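Local coordinates for leucine aminopeptidase 1, chloroplastic (Solanum lycopersicum, PDB 5D8N), which removes N-terminal amino acids, preferably leucine, from peptides as a magnesium-dependent homohexameric M17 aminopeptidase, and also acts as a protein-folding chaperone, at residues 28-36 and 199-207; 118-129 and 161-170. The protein carries 1 engineered substitution. All blocks are in the same frame, centred on the assembly; numbering follows the deposited sequence.

Contact 1 of 2, residues 28-36 and 199-207; sequences PKISIGAKD and IERKIKYAE. With MG (magnesium ion), chain G.
Glu200 reaches from helix 199-207 up to the edge strand 31-35 and takes the backbone N-H of Ala34 on its OE2, at 2.9 Å from Ala34 N and nearly straight (169° at the hydrogen). The donor meets the syn side of the carboxylate, 31° out of its plane. A bend in the middle of the glutamate chain (chi2 -62°) folds the carboxylate over to the strand. Water 4 donates to the same OE2 and to Ala34 O, so both backbone polar atoms of Ala34 are tied to this one oxygen, one directly and one through water.

Next to this bond lies an apolar patch. The methyl of Ala34 points at the helix and lies 3.8 Å from Ile199 CG2, with Ile203 CD1 a little farther off. Ile32 and Ile203 run at a slant to each other and meet branch to branch, CG2 of Ile32 lying 3.7 Å from CG2 of Ile203.

At the other end Glu207, extended beyond CG, comes at Ile32 from the opposite direction, its OE2 3.6 Å from Ile32 CD1. This oxygen accepts from waters 1 and 2, which both donate to Ile30 O, water 1 only weakly. Water 1 also accepts from Ile32 N and is a magnesium ligand. The ion is bound by Ile32 O at 2.4 Å and by five waters, one of which, water 5, donates to Glu207 OE1.

Glu207 thus sits in the second shell of the ion and reaches it through waters 1 and 5, while the carbonyl of Ile32 binds it directly. The two carboxylates probably help to balance the ion's charge, at a site away from the catalytic magnesium-binding residues of the enzyme.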
loop_
_atom_site.group_PDB
_atom_site.type_symbol
_atom_site.label_atom_id
_atom_site.label_comp_id
_atom_site.label_asym_id
_atom_site.label_seq_id
_atom_site.Cartn_x
_atom_site.Cartn_y
_atom_site.Cartn_z
ATOM N N PRO A 28 -31.476 -27.333 -24.937
ATOM C CA PRO A 28 -31.872 -27.987 -26.187
ATOM C C PRO A 28 -30.934 -27.593 -27.335
ATOM O O PRO A 28 -30.250 -26.568 -27.283
ATOM C CB PRO A 28 -33.283 -27.441 -26.418
ATOM C CG PRO A 28 -33.225 -26.061 -25.853
ATOM C CD PRO A 28 -32.311 -26.146 -24.656
ATOM N N LYS A 29 -30.767 -28.492 -28.292
ATOM C CA LYS A 29 -30.219 -28.090 -29.576
ATOM C C LYS A 29 -31.276 -27.271 -30.310
ATOM O O LYS A 29 -32.339 -27.782 -30.638
ATOM C CB LYS A 29 -29.870 -29.320 -30.417
ATOM C CG LYS A 29 -29.153 -28.980 -31.717
ATOM C CD LYS A 29 -27.732 -28.497 -31.448
ATOM C CE LYS A 29 -26.961 -29.504 -30.601
ATOM N NZ LYS A 29 -26.063 -28.867 -29.602
ATOM N N ILE A 30 -30.942 -26.042 -30.664
ATOM C CA ILE A 30 -31.841 -25.218 -31.427
ATOM C C ILE A 30 -31.864 -25.760 -32.845
ATOM O O ILE A 30 -30.827 -26.128 -33.395
ATOM C CB ILE A 30 -31.380 -23.748 -31.398
ATOM C CG1 ILE A 30 -31.402 -23.242 -29.952
ATOM C CG2 ILE A 30 -32.283 -22.884 -32.243
ATOM C CD1 ILE A 30 -30.526 -22.022 -29.721
ATOM N N SER A 31 -33.064 -25.880 -33.406
ATOM C CA SER A 31 -33.216 -26.269 -34.793
ATOM C C SER A 31 -33.160 -25.021 -35.664
ATOM O O SER A 31 -34.030 -24.154 -35.574
ATOM C CB SER A 31 -34.557 -27.000 -34.980
ATOM O OG SER A 31 -34.748 -27.371 -36.335
ATOM N N ILE A 32 -32.113 -24.903 -36.473
ATOM C CA ILE A 32 -31.901 -23.682 -37.264
ATOM C C ILE A 32 -32.013 -24.010 -38.746
ATOM O O ILE A 32 -31.385 -24.943 -39.245
ATOM C CB ILE A 32 -30.501 -23.084 -37.016
ATOM C CG1 ILE A 32 -30.313 -22.848 -35.534
ATOM C CG2 ILE A 32 -30.336 -21.798 -37.809
ATOM C CD1 ILE A 32 -28.982 -22.235 -35.187
ATOM N N GLY A 33 -32.781 -23.207 -39.461
ATOM C CA GLY A 33 -32.918 -23.405 -40.891
ATOM C C GLY A 33 -33.152 -22.096 -41.595
ATOM O O GLY A 33 -33.638 -21.122 -40.994
ATOM N N ALA A 34 -32.728 -22.056 -42.854
ATOM C CA ALA A 34 -32.992 -20.910 -43.709
ATOM C C ALA A 34 -34.226 -21.214 -44.560
ATOM O O ALA A 34 -34.359 -22.347 -45.024
ATOM C CB ALA A 34 -31.795 -20.643 -44.594
ATOM N N LYS A 35 -35.217 -20.321 -44.506
ATOM C CA LYS A 35 -36.530 -20.526 -45.142
ATOM C C LYS A 35 -36.787 -19.431 -46.160
ATOM O O LYS A 35 -36.298 -18.313 -46.001
ATOM C CB LYS A 35 -37.697 -20.499 -44.145
ATOM C CG LYS A 35 -37.532 -21.312 -42.879
ATOM C CD LYS A 35 -37.549 -22.801 -43.165
ATOM C CE LYS A 35 -37.527 -23.603 -41.874
ATOM N NZ LYS A 35 -37.292 -25.048 -42.150
ATOM N N ASP A 36 -37.635 -19.733 -47.141
ATOM C CA ASP A 36 -38.005 -18.762 -48.180
ATOM C C ASP A 36 -39.341 -18.083 -47.864
ATOM O O ASP A 36 -39.830 -17.274 -48.646
ATOM C CB ASP A 36 -38.019 -19.386 -49.591
ATOM C CG ASP A 36 -38.976 -20.564 -49.724
ATOM O OD1 ASP A 36 -39.862 -20.763 -48.859
ATOM O OD2 ASP A 36 -38.848 -21.293 -50.737
ATOM N N ILE A 199 -26.336 -22.424 -48.039
ATOM C CA ILE A 199 -26.605 -21.619 -46.852
ATOM C C ILE A 199 -26.781 -22.526 -45.643
ATOM O O ILE A 199 -26.202 -22.261 -44.596
ATOM C CB ILE A 199 -27.820 -20.689 -47.027
ATOM C CG1 ILE A 199 -27.880 -19.705 -45.850
ATOM C CG2 ILE A 199 -29.115 -21.477 -47.149
ATOM C CD1 ILE A 199 -28.853 -18.565 -46.040
ATOM N N GLU A 200 -27.283 -23.729 -45.878
ATOM C CA GLU A 200 -27.362 -24.729 -44.827
ATOM C C GLU A 200 -26.010 -25.281 -44.374
ATOM O O GLU A 200 -25.812 -25.493 -43.166
ATOM C CB GLU A 200 -28.305 -25.872 -45.195
ATOM C CG GLU A 200 -29.763 -25.444 -45.328
ATOM C CD GLU A 200 -30.392 -24.876 -44.055
ATOM O OE1 GLU A 200 -30.006 -25.265 -42.924
ATOM O OE2 GLU A 200 -31.474 -24.259 -44.197
ATOM N N ARG A 201 -25.077 -25.458 -45.309
ATOM C CA ARG A 201 -23.705 -25.836 -44.966
ATOM C C ARG A 201 -23.047 -24.767 -44.090
ATOM O O ARG A 201 -22.277 -25.076 -43.176
ATOM C CB ARG A 201 -22.831 -26.098 -46.200
ATOM C CG ARG A 201 -23.095 -27.455 -46.851
ATOM C CD ARG A 201 -22.025 -27.853 -47.872
ATOM N NE ARG A 201 -21.965 -26.951 -49.027
ATOM C CZ ARG A 201 -22.739 -27.059 -50.107
ATOM N NH1 ARG A 201 -23.684 -27.994 -50.166
ATOM N NH2 ARG A 201 -22.625 -26.173 -51.085
ATOM N N LYS A 202 -23.282 -23.510 -44.426
ATOM C CA LYS A 202 -22.643 -22.429 -43.702
ATOM C C LYS A 202 -23.211 -22.314 -42.283
ATOM O O LYS A 202 -22.481 -22.069 -41.322
ATOM C CB LYS A 202 -22.842 -21.122 -44.458
ATOM C CG LYS A 202 -21.902 -20.016 -43.992
ATOM C CD LYS A 202 -20.479 -20.174 -44.510
ATOM C CE LYS A 202 -19.549 -19.175 -43.826
ATOM N NZ LYS A 202 -18.130 -19.303 -44.271
ATOM N N ILE A 203 -24.508 -22.536 -42.152
ATOM C CA ILE A 203 -25.155 -22.530 -40.863
ATOM C C ILE A 203 -24.590 -23.669 -40.024
ATOM O O ILE A 203 -24.363 -23.494 -38.830
ATOM C CB ILE A 203 -26.690 -22.614 -40.985
ATOM C CG1 ILE A 203 -27.246 -21.289 -41.514
ATOM C CG2 ILE A 203 -27.356 -22.974 -39.664
ATOM C CD1 ILE A 203 -28.685 -21.386 -41.977
ATOM N N LYS A 204 -24.404 -24.827 -40.641
ATOM C CA LYS A 204 -23.895 -25.995 -39.954
ATOM C C LYS A 204 -22.461 -25.720 -39.447
ATOM O O LYS A 204 -22.072 -26.153 -38.350
ATOM C CB LYS A 204 -23.931 -27.183 -40.908
ATOM C CG LYS A 204 -23.986 -28.533 -40.233
ATOM C CD LYS A 204 -25.335 -28.855 -39.621
ATOM C CE LYS A 204 -25.545 -30.361 -39.558
ATOM N NZ LYS A 204 -24.410 -31.118 -38.942
ATOM N N TYR A 205 -21.649 -25.106 -40.298
ATOM C CA TYR A 205 -20.298 -24.714 -39.924
ATOM C C TYR A 205 -20.367 -23.857 -38.664
ATOM O O TYR A 205 -19.633 -24.114 -37.708
ATOM C CB TYR A 205 -19.605 -23.955 -41.066
ATOM C CG TYR A 205 -18.339 -23.190 -40.688
ATOM C CD1 TYR A 205 -17.119 -23.833 -40.496
ATOM C CD2 TYR A 205 -18.338 -21.813 -40.644
ATOM C CE1 TYR A 205 -15.981 -23.132 -40.108
ATOM C CE2 TYR A 205 -17.189 -21.103 -40.341
ATOM C CZ TYR A 205 -16.027 -21.766 -40.032
ATOM O OH TYR A 205 -14.886 -21.042 -39.724
ATOM N N ALA A 206 -21.247 -22.860 -38.677
ATOM C CA ALA A 206 -21.385 -21.943 -37.546
ATOM C C ALA A 206 -21.762 -22.737 -36.301
ATOM O O ALA A 206 -21.236 -22.498 -35.206
ATOM C CB ALA A 206 -22.434 -20.872 -37.821
ATOM N N GLU A 207 -22.685 -23.678 -36.469
ATOM C CA GLU A 207 -23.093 -24.514 -35.349
ATOM C C GLU A 207 -21.914 -25.315 -34.795
ATOM O O GLU A 207 -21.821 -25.478 -33.587
ATOM C CB GLU A 207 -24.268 -25.439 -35.701
ATOM C CG GLU A 207 -25.568 -24.689 -35.925
ATOM C CD GLU A 207 -26.681 -25.561 -36.497
ATOM O OE1 GLU A 207 -26.406 -26.323 -37.438
ATOM O OE2 GLU A 207 -27.824 -25.506 -36.000
HETATM MG MG MG G . -30.309 -27.028 -38.817
HETATM O O HOH W 1 -29.995 -26.959 -36.653
HETATM O O HOH W 2 -28.180 -25.427 -33.473
HETATM O O HOH W 3 -32.292 -27.633 -38.399
HETATM O O HOH W 4 -32.661 -23.955 -46.621
HETATM O O HOH W 5 -28.535 -26.639 -39.228
HETATM O O HOH W 6 -30.057 -29.289 -39.084
HETATM O O HOH W 7 -30.894 -26.704 -41.276
#

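Contact 2 of 2, residues 118-129 and 161-170; sequences PTSYHSLGQAAA and AIATGVVLGS
Gly125 and Gly165 bring helices 119-129 and 161-170 almost into backbone contact, with Gly125 CA only 3.9 Å from Gly165 CA. The axes approach to 6.4 Å and cross at -43°. With no side chain on either glycine the two backbones come together, and CA-H groups meet carbonyls: Gly165 CA lies 3.4 Å from His122 O, and Gly125 CA faces Ile162 O. Val166 closes in with CG2, 3.4 Å from Gly125 O.

Small residues continue the fit on either side of the crossing. The methyl of Ala129 is a knob in the hole formed by Gly165, Val166, Gly169 and Ser170. Toward the other end, Ala161 CB fits against Tyr121 CB, at 3.6 Å, and against Pro118 CB. His122 starts out away from the other helix, but CG beside the backbone N and anti to the carbonyl carbon (chi1 -68°) swings the ring back to Ala161. There CD2 is edge-on to Ala161 O, while Pro118 O lies over one face, offset toward the rim. Leu124 and Ile162 lie side by side and point the same way.

Farther out, Ser170 OG, beside CB of Ala129, is fixed by its bond to Val166 O (2.8 Å) and by water 9, which also donates to Ala129 O. Leu124, Ala128 and Ile162 rest on Val142 of strand 139-144, and Thr164 meets Cys210 of helix 197-221.

Gly165 and Gly169 on one helix, and Gly125 and Ala129 on the other, have the four-residue spacing of GxxxG-like packing with CA-H...O contacts; here it joins two helices of the macro-like alpha/beta N-terminal domain of M17 aminopeptidases.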
loop_
_atom_site.group_PDB
_atom_site.type_symbol
_atom_site.label_atom_id
_atom_site.label_comp_id
_atom_site.label_asym_id
_atom_site.label_seq_id
_atom_site.Cartn_x
_atom_site.Cartn_y
_atom_site.Cartn_z
ATOM N N PRO A 118 -18.457 -9.950 -39.421
ATOM C CA PRO A 118 -19.709 -10.545 -38.962
ATOM C C PRO A 118 -20.288 -9.901 -37.708
ATOM O O PRO A 118 -21.324 -10.354 -37.209
ATOM C CB PRO A 118 -19.315 -12.003 -38.705
ATOM C CG PRO A 118 -17.882 -11.908 -38.263
ATOM C CD PRO A 118 -17.287 -10.774 -39.061
ATOM N N THR A 119 -19.546 -8.974 -37.117
ATOM C CA THR A 119 -19.848 -8.566 -35.745
ATOM C C THR A 119 -21.267 -8.004 -35.605
ATOM O O THR A 119 -21.985 -8.349 -34.659
ATOM C CB THR A 119 -18.783 -7.581 -35.198
ATOM O OG1 THR A 119 -17.557 -8.298 -34.976
ATOM C CG2 THR A 119 -19.214 -6.982 -33.821
ATOM N N SER A 120 -21.713 -7.254 -36.611
ATOM C CA SER A 120 -23.041 -6.654 -36.587
ATOM C C SER A 120 -24.089 -7.747 -36.539
ATOM O O SER A 120 -25.117 -7.579 -35.888
ATOM C CB SER A 120 -23.294 -5.789 -37.816
ATOM O OG SER A 120 -22.339 -4.752 -37.861
ATOM N N TYR A 121 -23.857 -8.808 -37.310
ATOM C CA TYR A 121 -24.851 -9.869 -37.425
ATOM C C TYR A 121 -24.789 -10.843 -36.248
ATOM O O TYR A 121 -25.852 -11.242 -35.749
ATOM C CB TYR A 121 -24.693 -10.617 -38.743
ATOM C CG TYR A 121 -24.833 -9.708 -39.937
ATOM C CD1 TYR A 121 -25.971 -8.918 -40.089
ATOM C CD2 TYR A 121 -23.735 -9.442 -40.747
ATOM C CE1 TYR A 121 -26.094 -8.015 -41.131
ATOM C CE2 TYR A 121 -23.842 -8.545 -41.798
ATOM C CZ TYR A 121 -25.023 -7.837 -41.974
ATOM O OH TYR A 121 -25.163 -6.930 -42.993
ATOM N N HIS A 122 -23.592 -11.028 -35.679
ATOM C CA HIS A 122 -23.479 -11.626 -34.352
ATOM C C HIS A 122 -24.319 -10.880 -33.319
ATOM O O HIS A 122 -25.069 -11.503 -32.564
ATOM C CB HIS A 122 -22.046 -11.622 -33.852
ATOM C CG HIS A 122 -21.152 -12.527 -34.629
ATOM N ND1 HIS A 122 -19.783 -12.404 -34.616
ATOM C CD2 HIS A 122 -21.426 -13.618 -35.372
ATOM C CE1 HIS A 122 -19.243 -13.403 -35.290
ATOM N NE2 HIS A 122 -20.223 -14.136 -35.786
ATOM N N SER A 123 -24.197 -9.558 -33.280
ATOM C CA SER A 123 -24.976 -8.763 -32.326
ATOM C C SER A 123 -26.474 -8.928 -32.556
ATOM O O SER A 123 -27.254 -8.919 -31.606
ATOM C CB SER A 123 -24.591 -7.275 -32.410
ATOM O OG SER A 123 -23.274 -7.137 -31.915
ATOM N N LEU A 124 -26.869 -8.857 -33.825
ATOM C CA LEU A 124 -28.268 -9.014 -34.183
ATOM C C LEU A 124 -28.766 -10.325 -33.601
ATOM O O LEU A 124 -29.795 -10.362 -32.937
ATOM C CB LEU A 124 -28.469 -8.984 -35.696
ATOM C CG LEU A 124 -29.877 -9.308 -36.186
ATOM C CD1 LEU A 124 -30.898 -8.346 -35.601
ATOM C CD2 LEU A 124 -29.947 -9.238 -37.698
ATOM N N GLY A 125 -28.040 -11.405 -33.827
ATOM C CA GLY A 125 -28.426 -12.692 -33.274
ATOM C C GLY A 125 -28.516 -12.665 -31.752
ATOM O O GLY A 125 -29.420 -13.307 -31.189
ATOM N N GLN A 126 -27.483 -12.114 -31.096
ATOM C CA GLN A 126 -27.481 -11.988 -29.650
ATOM C C GLN A 126 -28.731 -11.240 -29.192
ATOM O O GLN A 126 -29.336 -11.603 -28.188
ATOM C CB GLN A 126 -26.227 -11.249 -29.144
ATOM C CG GLN A 126 -24.922 -12.014 -29.333
ATOM C CD GLN A 126 -23.653 -11.165 -29.204
ATOM O OE1 GLN A 126 -23.656 -10.034 -28.700
ATOM N NE2 GLN A 126 -22.556 -11.702 -29.725
ATOM N N ALA A 127 -29.089 -10.158 -29.881
ATOM C CA ALA A 127 -30.252 -9.360 -29.459
ATOM C C ALA A 127 -31.525 -10.189 -29.626
ATOM O O ALA A 127 -32.454 -10.064 -28.838
ATOM C CB ALA A 127 -30.346 -8.061 -30.252
ATOM N N ALA A 128 -31.592 -10.996 -30.685
ATOM C CA ALA A 128 -32.749 -11.854 -30.904
ATOM C C ALA A 128 -32.857 -12.920 -29.824
ATOM O O ALA A 128 -33.946 -13.162 -29.304
ATOM C CB ALA A 128 -32.680 -12.504 -32.265
ATOM N N ALA A 129 -31.724 -13.459 -29.385
ATOM C CA ALA A 129 -31.719 -14.436 -28.294
ATOM C C ALA A 129 -32.168 -13.831 -26.970
ATOM O O ALA A 129 -32.888 -14.454 -26.192
ATOM C CB ALA A 129 -30.325 -15.008 -28.121
ATOM N N ALA A 161 -23.674 -15.857 -39.300
ATOM C CA ALA A 161 -23.342 -14.964 -38.201
ATOM C C ALA A 161 -24.553 -14.678 -37.310
ATOM O O ALA A 161 -24.427 -14.693 -36.086
ATOM C CB ALA A 161 -22.777 -13.648 -38.729
ATOM N N ILE A 162 -25.736 -14.544 -37.900
ATOM C CA ILE A 162 -26.976 -14.437 -37.128
ATOM C C ILE A 162 -27.186 -15.697 -36.280
ATOM O O ILE A 162 -27.468 -15.612 -35.077
ATOM C CB ILE A 162 -28.183 -14.213 -38.038
ATOM C CG1 ILE A 162 -28.194 -12.782 -38.587
ATOM C CG2 ILE A 162 -29.496 -14.498 -37.318
ATOM C CD1 ILE A 162 -29.101 -12.587 -39.799
ATOM N N ALA A 163 -26.990 -16.862 -36.902
ATOM C CA ALA A 163 -27.134 -18.134 -36.227
ATOM C C ALA A 163 -26.193 -18.212 -35.039
ATOM O O ALA A 163 -26.587 -18.647 -33.966
ATOM C CB ALA A 163 -26.867 -19.291 -37.192
ATOM N N THR A 164 -24.937 -17.845 -35.256
ATOM C CA THR A 164 -23.918 -17.832 -34.206
ATOM C C THR A 164 -24.381 -16.950 -33.042
ATOM O O THR A 164 -24.360 -17.364 -31.872
ATOM C CB THR A 164 -22.584 -17.310 -34.777
ATOM O OG1 THR A 164 -22.073 -18.232 -35.756
ATOM C CG2 THR A 164 -21.590 -17.096 -33.701
ATOM N N GLY A 165 -24.883 -15.767 -33.356
ATOM C CA GLY A 165 -25.323 -14.845 -32.295
ATOM C C GLY A 165 -26.476 -15.414 -31.479
ATOM O O GLY A 165 -26.537 -15.265 -30.265
ATOM N N VAL A 166 -27.406 -16.076 -32.156
ATOM C CA VAL A 166 -28.553 -16.667 -31.454
ATOM C C VAL A 166 -28.086 -17.825 -30.543
ATOM O O VAL A 166 -28.557 -17.938 -29.430
ATOM C CB VAL A 166 -29.620 -17.155 -32.431
ATOM C CG1 VAL A 166 -30.709 -17.929 -31.697
ATOM C CG2 VAL A 166 -30.218 -15.966 -33.163
ATOM N N VAL A 167 -27.222 -18.702 -31.064
ATOM C CA VAL A 167 -26.805 -19.891 -30.338
ATOM C C VAL A 167 -25.981 -19.479 -29.122
ATOM O O VAL A 167 -26.281 -19.864 -28.003
ATOM C CB VAL A 167 -25.997 -20.861 -31.237
ATOM C CG1 VAL A 167 -25.404 -22.010 -30.427
ATOM C CG2 VAL A 167 -26.884 -21.469 -32.312
ATOM N N LEU A 168 -25.013 -18.594 -29.334
ATOM C CA LEU A 168 -24.155 -18.191 -28.242
ATOM C C LEU A 168 -24.915 -17.295 -27.274
ATOM O O LEU A 168 -24.726 -17.392 -26.084
ATOM C CB LEU A 168 -22.942 -17.432 -28.781
ATOM C CG LEU A 168 -22.025 -18.265 -29.651
ATOM C CD1 LEU A 168 -20.817 -17.396 -30.051
ATOM C CD2 LEU A 168 -21.592 -19.487 -28.876
ATOM N N GLY A 169 -25.855 -16.499 -27.780
ATOM C CA GLY A 169 -26.636 -15.617 -26.940
ATOM C C GLY A 169 -27.635 -16.363 -26.084
ATOM O O GLY A 169 -27.982 -15.870 -25.014
ATOM N N SER A 170 -28.022 -17.568 -26.500
ATOM C CA SER A 170 -28.970 -18.387 -25.740
ATOM C C SER A 170 -28.308 -19.255 -24.693
ATOM O O SER A 170 -29.007 -19.853 -23.882
ATOM C CB SER A 170 -29.743 -19.325 -26.677
ATOM O OG SER A 170 -30.503 -18.536 -27.574
HETATM O O HOH W 8 -28.024 -12.550 -25.991
HETATM O O HOH W 9 -32.571 -17.238 -26.223
#

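How the contacts relate
From the N terminus, strand 31-35 comes first, at the edge of the six-stranded sheet; the helix that covers it, 197-221, comes much later, so contact 1 closes a loop of 162 residues. Contact 2 closes a shorter one, 31 residues between segments 118-129 and 161-170, lying wholly within the first. The two centres are 13 Å apart and the contacts touch: helix 152-170 packs against both segments of contact 1, with Ala206 CB 3.4 Å from Thr164 OG1 and Ile32 CD1 3.6 Å from Val167 CG2. Helix 152-170 thereby links helix 119-134 to the edge strand and to helix 197-221.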